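Local coordinates for protein Dye-decolorizing peroxidase (Irpex lacteus, PDB 7D8M) that binds heme b and probably works as a peroxidase, using hydrogen peroxide to oxidise dyes and other substrates, at residues Cys307-His312 against Arg385-Lys390; Arg319-Glu322 against Leu326-Asp329. All coordinates share one frame; numbering follows the deposited sequence.

How the contacts relate
Both contacts border the heme, but they meet it at different places: contact 1 includes the axial ligand of the iron on the proximal side, while contact 2 includes an arginine that holds one propionate. Their centres lie 13 Å apart. Residues 319-329 fall in the stretch of chain that separates the two segments of contact 1, and residues 385-390 come to lie against helix 319-323, where the two contacts touch. The join is partly ionic, a salt bridge of 2.6 Å from Lys390 NZ to Asp320 OD2, and partly apolar, with Phe386 CZ packed 3.7 Å from Leu321 CD1. Phe388 and Ser389 also lie against Leu321.

Contact 1. Residues Cys307-His312 against Arg385-Lys390; sequences CPFTAH and RFPFSK. With HEM (protoporphyrin IX containing Fe), chain B.
The Phe309 ring, with CG turned away from its own carbonyl carbon (chi1 -67°), is met by a Lys390 chain that bends at chi2 (-51°) and then runs out straight along the ring. The two side chains come from opposite directions, and the lysine methylenes follow one aromatic face: Lys390 CG lies 3.8 Å from Phe309 CE2, Lys390 CD is near Phe309 CZ, and Lys390 CE comes within 3.6 Å of Phe309 CE1. Lys390 CE forms the CH-pi contact proper, 3.8 Å from the centroid of the Phe309 ring and 19° off the normal. A lysine suits this place because its long apolar stem can lie on a phenyl ring while the ammonium reaches past the rim, here to Asp320 and the carbonyl of Leu300.

Pro387, preceded by a cis peptide bond, packs beside the base of the phenylalanine side chain. Its CG touches Phe309 CB at 3.8 Å, and Pro387 CD rests 3.5 Å from Phe309 O. Phe309 is itself part of a type I turn, Pro308 to Ala311, closed by the bond from Ala311 N to Pro308 O at 3.1 Å. Ala311 occupies the N-cap position of helix 312-316, so the packed turn leads directly into the helix that begins with His312.

There His312 NE2 binds the heme iron at 2.3 Å, and ND1 is hydrogen-bonded to Asp399 OD2, which probably limits rotation of the ring. A histidine ligand backed by an aspartate is the proximal heme site familiar from heme peroxidases.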
ATOM      1  N   CYS A 307     -10.452  -4.504  20.156  1.00 27.67           N
ATOM      2  CA  CYS A 307     -10.004  -4.734  18.774  1.00 26.87           C
ATOM      3  C   CYS A 307      -9.674  -6.204  18.560  1.00 28.06           C
ATOM      4  O   CYS A 307      -8.827  -6.756  19.274  1.00 29.09           O
ATOM      5  CB  CYS A 307      -8.776  -3.891  18.424  1.00 27.98           C
ATOM      6  SG  CYS A 307      -8.308  -3.997  16.639  1.00 25.28           S
ATOM      7  N   PRO A 308     -10.312  -6.873  17.603  1.00 24.34           N
ATOM      8  CA  PRO A 308     -10.012  -8.291  17.384  1.00 26.86           C
ATOM      9  C   PRO A 308      -8.555  -8.458  16.993  1.00 28.91           C
ATOM     10  O   PRO A 308      -7.954  -7.582  16.371  1.00 25.85           O
ATOM     11  CB  PRO A 308     -10.955  -8.691  16.242  1.00 24.07           C
ATOM     12  CG  PRO A 308     -11.966  -7.579  16.144  1.00 27.64           C
ATOM     13  CD  PRO A 308     -11.277  -6.346  16.631  1.00 23.93           C
ATOM     14  N   PHE A 309      -7.971  -9.584  17.409  1.00 27.81           N
ATOM     15  CA  PHE A 309      -6.596  -9.883  17.039  1.00 25.82           C
ATOM     16  C   PHE A 309      -6.425  -9.939  15.533  1.00 26.77           C
ATOM     17  O   PHE A 309      -5.303  -9.800  15.035  1.00 27.33           O
ATOM     18  CB  PHE A 309      -6.173 -11.217  17.662  1.00 26.04           C
ATOM     19  CG  PHE A 309      -6.081 -11.180  19.162  1.00 26.82           C
ATOM     20  CD1 PHE A 309      -5.665 -10.031  19.817  1.00 24.73           C
ATOM     21  CD2 PHE A 309      -6.406 -12.300  19.918  1.00 29.72           C
ATOM     22  CE1 PHE A 309      -5.572  -9.993  21.200  1.00 25.20           C
ATOM     23  CE2 PHE A 309      -6.313 -12.273  21.300  1.00 27.89           C
ATOM     24  CZ  PHE A 309      -5.903 -11.120  21.942  1.00 28.70           C
ATOM     25  N   THR A 310      -7.520 -10.138  14.804  1.00 27.10           N
ATOM     26  CA  THR A 310      -7.514 -10.320  13.365  1.00 26.21           C
ATOM     27  C   THR A 310      -7.949  -9.081  12.592  1.00 24.68           C
ATOM     28  O   THR A 310      -8.096  -9.166  11.372  1.00 23.94           O
ATOM     29  CB  THR A 310      -8.432 -11.483  13.008  1.00 29.13           C
ATOM     30  OG1 THR A 310      -9.712 -11.239  13.595  1.00 26.84           O
ATOM     31  CG2 THR A 310      -7.880 -12.778  13.573  1.00 26.91           C
ATOM     32  N   ALA A 311      -8.212  -7.958  13.262  1.00 24.95           N
ATOM     33  CA  ALA A 311      -8.528  -6.732  12.536  1.00 23.53           C
ATOM     34  C   ALA A 311      -7.414  -6.397  11.567  1.00 21.68           C
ATOM     35  O   ALA A 311      -6.233  -6.593  11.856  1.00 22.54           O
ATOM     36  CB  ALA A 311      -8.714  -5.546  13.478  1.00 22.99           C
ATOM     37  N   HIS A 312      -7.812  -5.837  10.423  1.00 23.37           N
ATOM     38  CA  HIS A 312      -6.876  -5.572   9.342  1.00 21.29           C
ATOM     39  C   HIS A 312      -5.638  -4.832   9.834  1.00 23.49           C
ATOM     40  O   HIS A 312      -4.511  -5.299   9.643  1.00 24.21           O
ATOM     41  CB  HIS A 312      -7.576  -4.770   8.250  1.00 20.74           C
ATOM     42  CG  HIS A 312      -6.677  -4.416   7.112  1.00 21.26           C
ATOM     43  ND1 HIS A 312      -5.822  -5.333   6.535  1.00 21.55           N
ATOM     44  CD2 HIS A 312      -6.483  -3.251   6.452  1.00 23.53           C
ATOM     45  CE1 HIS A 312      -5.151  -4.751   5.556  1.00 25.68           C
ATOM     46  NE2 HIS A 312      -5.532  -3.490   5.489  1.00 24.26           N
ATOM     47  N   ARG A 385      -2.702 -18.560  12.048  1.00 30.05           N
ATOM     48  CA  ARG A 385      -2.186 -18.628  13.410  1.00 29.09           C
ATOM     49  C   ARG A 385      -1.427 -17.365  13.804  1.00 31.16           C
ATOM     50  O   ARG A 385      -0.716 -17.369  14.814  1.00 31.56           O
ATOM     51  CB  ARG A 385      -1.310 -19.877  13.600  1.00 34.16           C
ATOM     52  CG  ARG A 385      -0.112 -20.003  12.671  1.00 46.47           C
ATOM     53  CD  ARG A 385       1.206 -19.557  13.342  1.00 48.19           C
ATOM     54  NE  ARG A 385       2.264 -19.279  12.371  1.00 52.31           N
ATOM     55  CZ  ARG A 385       3.189 -18.333  12.517  1.00 42.55           C
ATOM     56  NH1 ARG A 385       3.195 -17.560  13.603  1.00 42.16           N
ATOM     57  NH2 ARG A 385       4.099 -18.164  11.578  1.00 43.99           N
ATOM     58  N   PHE A 386      -1.562 -16.279  13.027  1.00 23.98           N
ATOM     59  CA  PHE A 386      -1.021 -14.993  13.432  1.00 24.30           C
ATOM     60  C   PHE A 386      -2.144 -14.065  13.881  1.00 25.90           C
ATOM     61  O   PHE A 386      -3.176 -13.963  13.198  1.00 24.63           O
ATOM     62  CB  PHE A 386      -0.237 -14.301  12.296  1.00 23.87           C
ATOM     63  CG  PHE A 386       0.475 -13.070  12.759  1.00 23.36           C
ATOM     64  CD1 PHE A 386       1.716 -13.167  13.394  1.00 25.04           C
ATOM     65  CD2 PHE A 386      -0.126 -11.824  12.648  1.00 22.91           C
ATOM     66  CE1 PHE A 386       2.361 -12.033  13.874  1.00 24.42           C
ATOM     67  CE2 PHE A 386       0.514 -10.684  13.118  1.00 24.23           C
ATOM     68  CZ  PHE A 386       1.764 -10.787  13.732  1.00 26.18           C
ATOM     69  N   PRO A 387      -1.963 -13.326  14.989  1.00 25.14           N
ATOM     70  CA  PRO A 387      -0.743 -13.203  15.800  1.00 26.04           C
ATOM     71  C   PRO A 387      -0.472 -14.366  16.754  1.00 27.78           C
ATOM     72  O   PRO A 387      -1.394 -14.951  17.344  1.00 28.94           O
ATOM     73  CB  PRO A 387      -0.993 -11.920  16.603  1.00 26.76           C
ATOM     74  CG  PRO A 387      -2.489 -11.920  16.804  1.00 27.94           C
ATOM     75  CD  PRO A 387      -3.041 -12.448  15.489  1.00 25.89           C
ATOM     76  N   PHE A 388       0.808 -14.704  16.872  1.00 27.52           N
ATOM     77  CA  PHE A 388       1.268 -15.572  17.940  1.00 29.86           C
ATOM     78  C   PHE A 388       1.314 -14.787  19.250  1.00 31.57           C
ATOM     79  O   PHE A 388       1.163 -13.555  19.275  1.00 28.67           O
ATOM     80  CB  PHE A 388       2.643 -16.157  17.606  1.00 27.60           C
ATOM     81  CG  PHE A 388       3.745 -15.128  17.553  1.00 30.48           C
ATOM     82  CD1 PHE A 388       4.505 -14.848  18.679  1.00 31.34           C
ATOM     83  CD2 PHE A 388       4.009 -14.437  16.383  1.00 26.05           C
ATOM     84  CE1 PHE A 388       5.504 -13.905  18.646  1.00 28.77           C
ATOM     85  CE2 PHE A 388       5.017 -13.479  16.337  1.00 28.51           C
ATOM     86  CZ  PHE A 388       5.766 -13.216  17.466  1.00 30.43           C
ATOM     87  N   SER A 389       1.531 -15.523  20.346  1.00 28.96           N
ATOM     88  CA  SER A 389       1.630 -15.080  21.743  1.00 29.74           C
ATOM     89  C   SER A 389       0.268 -14.907  22.404  1.00 33.81           C
ATOM     90  O   SER A 389       0.221 -14.441  23.555  1.00 29.68           O
ATOM     91  CB  SER A 389       2.408 -13.767  21.932  1.00 31.28           C
ATOM     92  OG  SER A 389       1.671 -12.652  21.453  1.00 33.66           O
ATOM     93  N   LYS A 390      -0.832 -15.238  21.736  1.00 31.00           N
ATOM     94  CA  LYS A 390      -2.132 -15.101  22.370  1.00 31.98           C
ATOM     95  C   LYS A 390      -2.476 -16.398  23.101  1.00 30.37           C
ATOM     96  O   LYS A 390      -1.719 -17.373  23.072  1.00 32.67           O
ATOM     97  CB  LYS A 390      -3.192 -14.717  21.336  1.00 27.55           C
ATOM     98  CG  LYS A 390      -2.785 -13.533  20.454  1.00 29.24           C
ATOM     99  CD  LYS A 390      -2.323 -12.360  21.316  1.00 30.76           C
ATOM    100  CE  LYS A 390      -2.201 -11.085  20.509  1.00 27.98           C
ATOM    101  NZ  LYS A 390      -1.840  -9.915  21.343  1.00 28.64           N
TER
HETATM  102  CHA HEM B 601      -4.308   0.318   6.993  1.00 25.46           C
HETATM  103  CHB HEM B 601      -7.831  -0.452   3.750  1.00 24.76           C
HETATM  104  CHC HEM B 601      -4.841  -3.347   1.241  1.00 23.29           C
HETATM  105  CHD HEM B 601      -1.511  -2.968   4.747  1.00 22.95           C
HETATM  106  C1A HEM B 601      -5.515   0.386   6.332  1.00 23.50           C
HETATM  107  C2A HEM B 601      -6.644   1.221   6.694  1.00 26.99           C
HETATM  108  C3A HEM B 601      -7.612   1.013   5.784  1.00 25.45           C
HETATM  109  C4A HEM B 601      -7.126   0.045   4.825  1.00 25.09           C
HETATM  110  CMA HEM B 601      -9.008   1.659   5.722  1.00 22.58           C
HETATM  111  CAA HEM B 601      -6.680   2.179   7.916  1.00 25.80           C
HETATM  112  CBA HEM B 601      -6.143   3.555   7.525  1.00 28.15           C
HETATM  113  CGA HEM B 601      -4.712   3.748   7.987  1.00 29.49           C
HETATM  114  O1A HEM B 601      -4.358   3.253   9.083  1.00 32.36           O
HETATM  115  O2A HEM B 601      -3.925   4.425   7.268  1.00 29.11           O
HETATM  116  C1B HEM B 601      -7.308  -1.270   2.777  1.00 24.62           C
HETATM  117  C2B HEM B 601      -7.986  -1.644   1.557  1.00 25.16           C
HETATM  118  C3B HEM B 601      -7.159  -2.456   0.870  1.00 21.93           C
HETATM  119  C4B HEM B 601      -5.936  -2.600   1.627  1.00 22.28           C
HETATM  120  CMB HEM B 601      -9.428  -1.181   1.199  1.00 22.30           C
HETATM  121  CAB HEM B 601      -7.358  -3.127  -0.512  1.00 22.66           C
HETATM  122  CBB HEM B 601      -8.256  -2.711  -1.412  1.00 22.80           C
HETATM  123  C1C HEM B 601      -3.700  -3.565   1.994  1.00 23.08           C
HETATM  124  C2C HEM B 601      -2.619  -4.488   1.690  1.00 24.02           C
HETATM  125  C3C HEM B 601      -1.692  -4.376   2.662  1.00 24.27           C
HETATM  126  C4C HEM B 601      -2.174  -3.395   3.617  1.00 24.03           C
HETATM  127  CMC HEM B 601      -2.596  -5.386   0.429  1.00 23.46           C
HETATM  128  CAC HEM B 601      -0.352  -5.134   2.850  1.00 25.21           C
HETATM  129  CBC HEM B 601      -0.111  -6.342   2.312  1.00 26.35           C
HETATM  130  C1D HEM B 601      -1.926  -1.957   5.588  1.00 23.54           C
HETATM  131  C2D HEM B 601      -1.139  -1.298   6.618  1.00 23.58           C
HETATM  132  C3D HEM B 601      -1.911  -0.402   7.235  1.00 24.86           C
HETATM  133  C4D HEM B 601      -3.224  -0.450   6.621  1.00 27.14           C
HETATM  134  CMD HEM B 601       0.332  -1.575   6.970  1.00 20.43           C
HETATM  135  CAD HEM B 601      -1.484   0.512   8.401  1.00 24.10           C
HETATM  136  CBD HEM B 601      -1.732  -0.233   9.716  1.00 24.95           C
HETATM  137  CGD HEM B 601      -1.239   0.557  10.909  1.00 28.35           C
HETATM  138  O1D HEM B 601      -1.946   0.560  11.951  1.00 25.74           O
HETATM  139  O2D HEM B 601      -0.150   1.191  10.824  1.00 26.41           O
HETATM  140  NA  HEM B 601      -5.847  -0.321   5.198  1.00 22.91           N
HETATM  141  NB  HEM B 601      -6.055  -1.868   2.795  1.00 20.72           N
HETATM  142  NC  HEM B 601      -3.395  -2.930   3.175  1.00 22.52           N
HETATM  143  ND  HEM B 601      -3.195  -1.402   5.603  1.00 22.77           N
HETATM  144 FE   HEM B 601      -4.690  -1.768   4.258  1.00 23.99          FE

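Contact 2. Residues Arg319-Glu322 against Leu326-Asp329; sequences RDLE and LFGD. With HEM (protoporphyrin IX containing Fe), chain B.
One water joins the carbonyl oxygens of Glu322 and Phe327, donating to Glu322 O at 2.7 Å and to Phe327 O at 3.0 Å. It bridges the short helix 319-323 and the chain that leaves it. A direct backbone bond runs from Leu326 N to Leu321 O (3.2 Å, 152° at the hydrogen). This bond spans five residues, one more than an alpha-helical bond, a reach common where a helix ends and the chain turns away. The helix lies on the approach to strand 334-340, an outermost strand of one of the chain's two four-stranded antiparallel sheets.

Phe327 takes the cramped chi1 of 49°, with CG between the backbone N and the carbonyl carbon, and this turns its ring back against Leu321 and Glu322. Leu321 CB meets Phe327 CE2 at 3.6 Å, the two side chains crossing at a slant, while Glu322 N stands over one face near the rim. Leucine and phenylalanine give this turn an apolar patch, extended by the Phe331 ring. Glu322 stretches out past it, its CD 3.1 Å from Gly328 O; that carbonyl offers the carboxylate no proton, and OE1 is hydrogen-bonded instead to His332 NE2.

At the start of helix 319-323, Arg319, extended from CG to NE, gives an almost straight hydrogen bond from NH2 to heme propionate oxygen O1D (3.0 Å, 164°). Its guanidinium, edge-on to the propionate, is steadied by Asn289 and a cation-pi contact with Phe291.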
ATOM      1  N   ARG A 319       1.091  -3.731  16.612  1.00 24.91           N
ATOM      2  CA  ARG A 319       1.789  -2.807  17.501  1.00 28.43           C
ATOM      3  C   ARG A 319       2.068  -3.431  18.862  1.00 30.45           C
ATOM      4  O   ARG A 319       3.093  -3.126  19.483  1.00 30.31           O
ATOM      5  CB  ARG A 319       0.969  -1.522  17.680  1.00 28.18           C
ATOM      6  CG  ARG A 319       0.583  -0.826  16.391  1.00 28.86           C
ATOM      7  CD  ARG A 319      -0.430   0.277  16.638  1.00 29.31           C
ATOM      8  NE  ARG A 319      -0.843   0.891  15.379  1.00 30.87           N
ATOM      9  CZ  ARG A 319      -1.221   2.158  15.243  1.00 31.82           C
ATOM     10  NH1 ARG A 319      -1.250   2.963  16.300  1.00 27.92           N
ATOM     11  NH2 ARG A 319      -1.576   2.616  14.045  1.00 27.91           N
ATOM     12  N   ASP A 320       1.179  -4.304  19.342  1.00 28.86           N
ATOM     13  CA  ASP A 320       1.342  -4.841  20.689  1.00 27.07           C
ATOM     14  C   ASP A 320       2.471  -5.866  20.743  1.00 27.34           C
ATOM     15  O   ASP A 320       3.240  -5.900  21.709  1.00 28.55           O
ATOM     16  CB  ASP A 320       0.020  -5.440  21.183  1.00 26.79           C
ATOM     17  CG  ASP A 320      -0.507  -6.538  20.280  1.00 29.57           C
ATOM     18  OD1 ASP A 320      -0.229  -6.512  19.052  1.00 31.27           O
ATOM     19  OD2 ASP A 320      -1.216  -7.429  20.798  1.00 29.74           O
ATOM     20  N   LEU A 321       2.601  -6.695  19.707  1.00 27.14           N
ATOM     21  CA  LEU A 321       3.707  -7.646  19.661  1.00 27.37           C
ATOM     22  C   LEU A 321       5.046  -6.920  19.625  1.00 29.43           C
ATOM     23  O   LEU A 321       5.970  -7.263  20.372  1.00 28.95           O
ATOM     24  CB  LEU A 321       3.567  -8.567  18.450  1.00 28.78           C
ATOM     25  CG  LEU A 321       2.306  -9.408  18.254  1.00 29.72           C
ATOM     26  CD1 LEU A 321       2.638 -10.568  17.347  1.00 28.29           C
ATOM     27  CD2 LEU A 321       1.691  -9.911  19.577  1.00 29.28           C
ATOM     28  N   GLU A 322       5.161  -5.903  18.761  1.00 30.39           N
ATOM     29  CA  GLU A 322       6.395  -5.122  18.678  1.00 31.15           C
ATOM     30  C   GLU A 322       6.642  -4.375  19.979  1.00 35.34           C
ATOM     31  O   GLU A 322       7.776  -4.336  20.475  1.00 34.21           O
ATOM     32  CB  GLU A 322       6.325  -4.143  17.503  1.00 30.20           C
ATOM     33  CG  GLU A 322       7.623  -3.334  17.257  1.00 32.65           C
ATOM     34  CD  GLU A 322       7.534  -2.366  16.074  1.00 33.29           C
ATOM     35  OE1 GLU A 322       6.606  -2.484  15.244  1.00 31.11           O
ATOM     36  OE2 GLU A 322       8.409  -1.480  15.969  1.00 35.09           O
ATOM     37  N   LEU A 326       8.896  -8.381  21.090  1.00 32.15           N
ATOM     38  CA  LEU A 326       9.077  -9.664  20.423  1.00 30.55           C
ATOM     39  C   LEU A 326       9.786  -9.517  19.081  1.00 31.95           C
ATOM     40  O   LEU A 326      10.388 -10.481  18.600  1.00 32.12           O
ATOM     41  CB  LEU A 326       7.728 -10.351  20.244  1.00 26.95           C
ATOM     42  CG  LEU A 326       6.970 -10.597  21.562  1.00 27.63           C
ATOM     43  CD1 LEU A 326       5.541 -11.036  21.271  1.00 27.92           C
ATOM     44  CD2 LEU A 326       7.682 -11.644  22.417  1.00 26.13           C
ATOM     45  N   PHE A 327       9.716  -8.342  18.468  1.00 32.82           N
ATOM     46  CA  PHE A 327      10.500  -8.014  17.286  1.00 32.36           C
ATOM     47  C   PHE A 327      10.515  -6.496  17.180  1.00 33.85           C
ATOM     48  O   PHE A 327       9.843  -5.802  17.946  1.00 32.96           O
ATOM     49  CB  PHE A 327       9.947  -8.691  16.022  1.00 29.27           C
ATOM     50  CG  PHE A 327       8.459  -8.520  15.825  1.00 30.18           C
ATOM     51  CD1 PHE A 327       7.953  -7.411  15.162  1.00 31.37           C
ATOM     52  CD2 PHE A 327       7.566  -9.477  16.296  1.00 32.10           C
ATOM     53  CE1 PHE A 327       6.590  -7.251  14.970  1.00 30.15           C
ATOM     54  CE2 PHE A 327       6.200  -9.326  16.109  1.00 32.83           C
ATOM     55  CZ  PHE A 327       5.711  -8.208  15.441  1.00 28.75           C
ATOM     56  N   GLY A 328      11.295  -5.987  16.238  1.00 33.82           N
ATOM     57  CA  GLY A 328      11.524  -4.558  16.083  1.00 33.07           C
ATOM     58  C   GLY A 328      10.675  -3.914  15.003  1.00 33.44           C
ATOM     59  O   GLY A 328       9.525  -4.301  14.766  1.00 30.94           O
ATOM     60  N   ASP A 329      11.244  -2.903  14.345  1.00 30.17           N
ATOM     61  CA  ASP A 329      10.539  -2.107  13.340  1.00 31.15           C
ATOM     62  C   ASP A 329      10.732  -2.637  11.921  1.00 28.98           C
ATOM     63  O   ASP A 329      10.396  -1.937  10.962  1.00 29.40           O
ATOM     64  CB  ASP A 329      10.987  -0.643  13.420  1.00 30.81           C
ATOM     65  CG  ASP A 329      12.450  -0.455  13.048  1.00 33.43           C
ATOM     66  OD1 ASP A 329      13.128  -1.457  12.735  1.00 31.42           O
ATOM     67  OD2 ASP A 329      12.929   0.698  13.063  1.00 35.33           O
TER
HETATM   68  CHA HEM B 601      -4.308   0.318   6.993  1.00 25.46           C
HETATM   69  CHB HEM B 601      -7.831  -0.452   3.750  1.00 24.76           C
HETATM   70  CHC HEM B 601      -4.841  -3.347   1.241  1.00 23.29           C
HETATM   71  CHD HEM B 601      -1.511  -2.968   4.747  1.00 22.95           C
HETATM   72  C1A HEM B 601      -5.515   0.386   6.332  1.00 23.50           C
HETATM   73  C2A HEM B 601      -6.644   1.221   6.694  1.00 26.99           C
HETATM   74  C3A HEM B 601      -7.612   1.013   5.784  1.00 25.45           C
HETATM   75  C4A HEM B 601      -7.126   0.045   4.825  1.00 25.09           C
HETATM   76  CMA HEM B 601      -9.008   1.659   5.722  1.00 22.58           C
HETATM   77  CAA HEM B 601      -6.680   2.179   7.916  1.00 25.80           C
HETATM   78  CBA HEM B 601      -6.143   3.555   7.525  1.00 28.15           C
HETATM   79  CGA HEM B 601      -4.712   3.748   7.987  1.00 29.49           C
HETATM   80  O1A HEM B 601      -4.358   3.253   9.083  1.00 32.36           O
HETATM   81  O2A HEM B 601      -3.925   4.425   7.268  1.00 29.11           O
HETATM   82  C1B HEM B 601      -7.308  -1.270   2.777  1.00 24.62           C
HETATM   83  C2B HEM B 601      -7.986  -1.644   1.557  1.00 25.16           C
HETATM   84  C3B HEM B 601      -7.159  -2.456   0.870  1.00 21.93           C
HETATM   85  C4B HEM B 601      -5.936  -2.600   1.627  1.00 22.28           C
HETATM   86  CMB HEM B 601      -9.428  -1.181   1.199  1.00 22.30           C
HETATM   87  CAB HEM B 601      -7.358  -3.127  -0.512  1.00 22.66           C
HETATM   88  CBB HEM B 601      -8.256  -2.711  -1.412  1.00 22.80           C
HETATM   89  C1C HEM B 601      -3.700  -3.565   1.994  1.00 23.08           C
HETATM   90  C2C HEM B 601      -2.619  -4.488   1.690  1.00 24.02           C
HETATM   91  C3C HEM B 601      -1.692  -4.376   2.662  1.00 24.27           C
HETATM   92  C4C HEM B 601      -2.174  -3.395   3.617  1.00 24.03           C
HETATM   93  CMC HEM B 601      -2.596  -5.386   0.429  1.00 23.46           C
HETATM   94  CAC HEM B 601      -0.352  -5.134   2.850  1.00 25.21           C
HETATM   95  CBC HEM B 601      -0.111  -6.342   2.312  1.00 26.35           C
HETATM   96  C1D HEM B 601      -1.926  -1.957   5.588  1.00 23.54           C
HETATM   97  C2D HEM B 601      -1.139  -1.298   6.618  1.00 23.58           C
HETATM   98  C3D HEM B 601      -1.911  -0.402   7.235  1.00 24.86           C
HETATM   99  C4D HEM B 601      -3.224  -0.450   6.621  1.00 27.14           C
HETATM  100  CMD HEM B 601       0.332  -1.575   6.970  1.00 20.43           C
HETATM  101  CAD HEM B 601      -1.484   0.512   8.401  1.00 24.10           C
HETATM  102  CBD HEM B 601      -1.732  -0.233   9.716  1.00 24.95           C
HETATM  103  CGD HEM B 601      -1.239   0.557  10.909  1.00 28.35           C
HETATM  104  O1D HEM B 601      -1.946   0.560  11.951  1.00 25.74           O
HETATM  105  O2D HEM B 601      -0.150   1.191  10.824  1.00 26.41           O
HETATM  106  NA  HEM B 601      -5.847  -0.321   5.198  1.00 22.91           N
HETATM  107  NB  HEM B 601      -6.055  -1.868   2.795  1.00 20.72           N
HETATM  108  NC  HEM B 601      -3.395  -2.930   3.175  1.00 22.52           N
HETATM  109  ND  HEM B 601      -3.195  -1.402   5.603  1.00 22.77           N
HETATM  110 FE   HEM B 601      -4.690  -1.768   4.258  1.00 23.99          FE
HETATM  111  O   HOH W   1      10.254  -3.517  19.785  1.00 35.57           O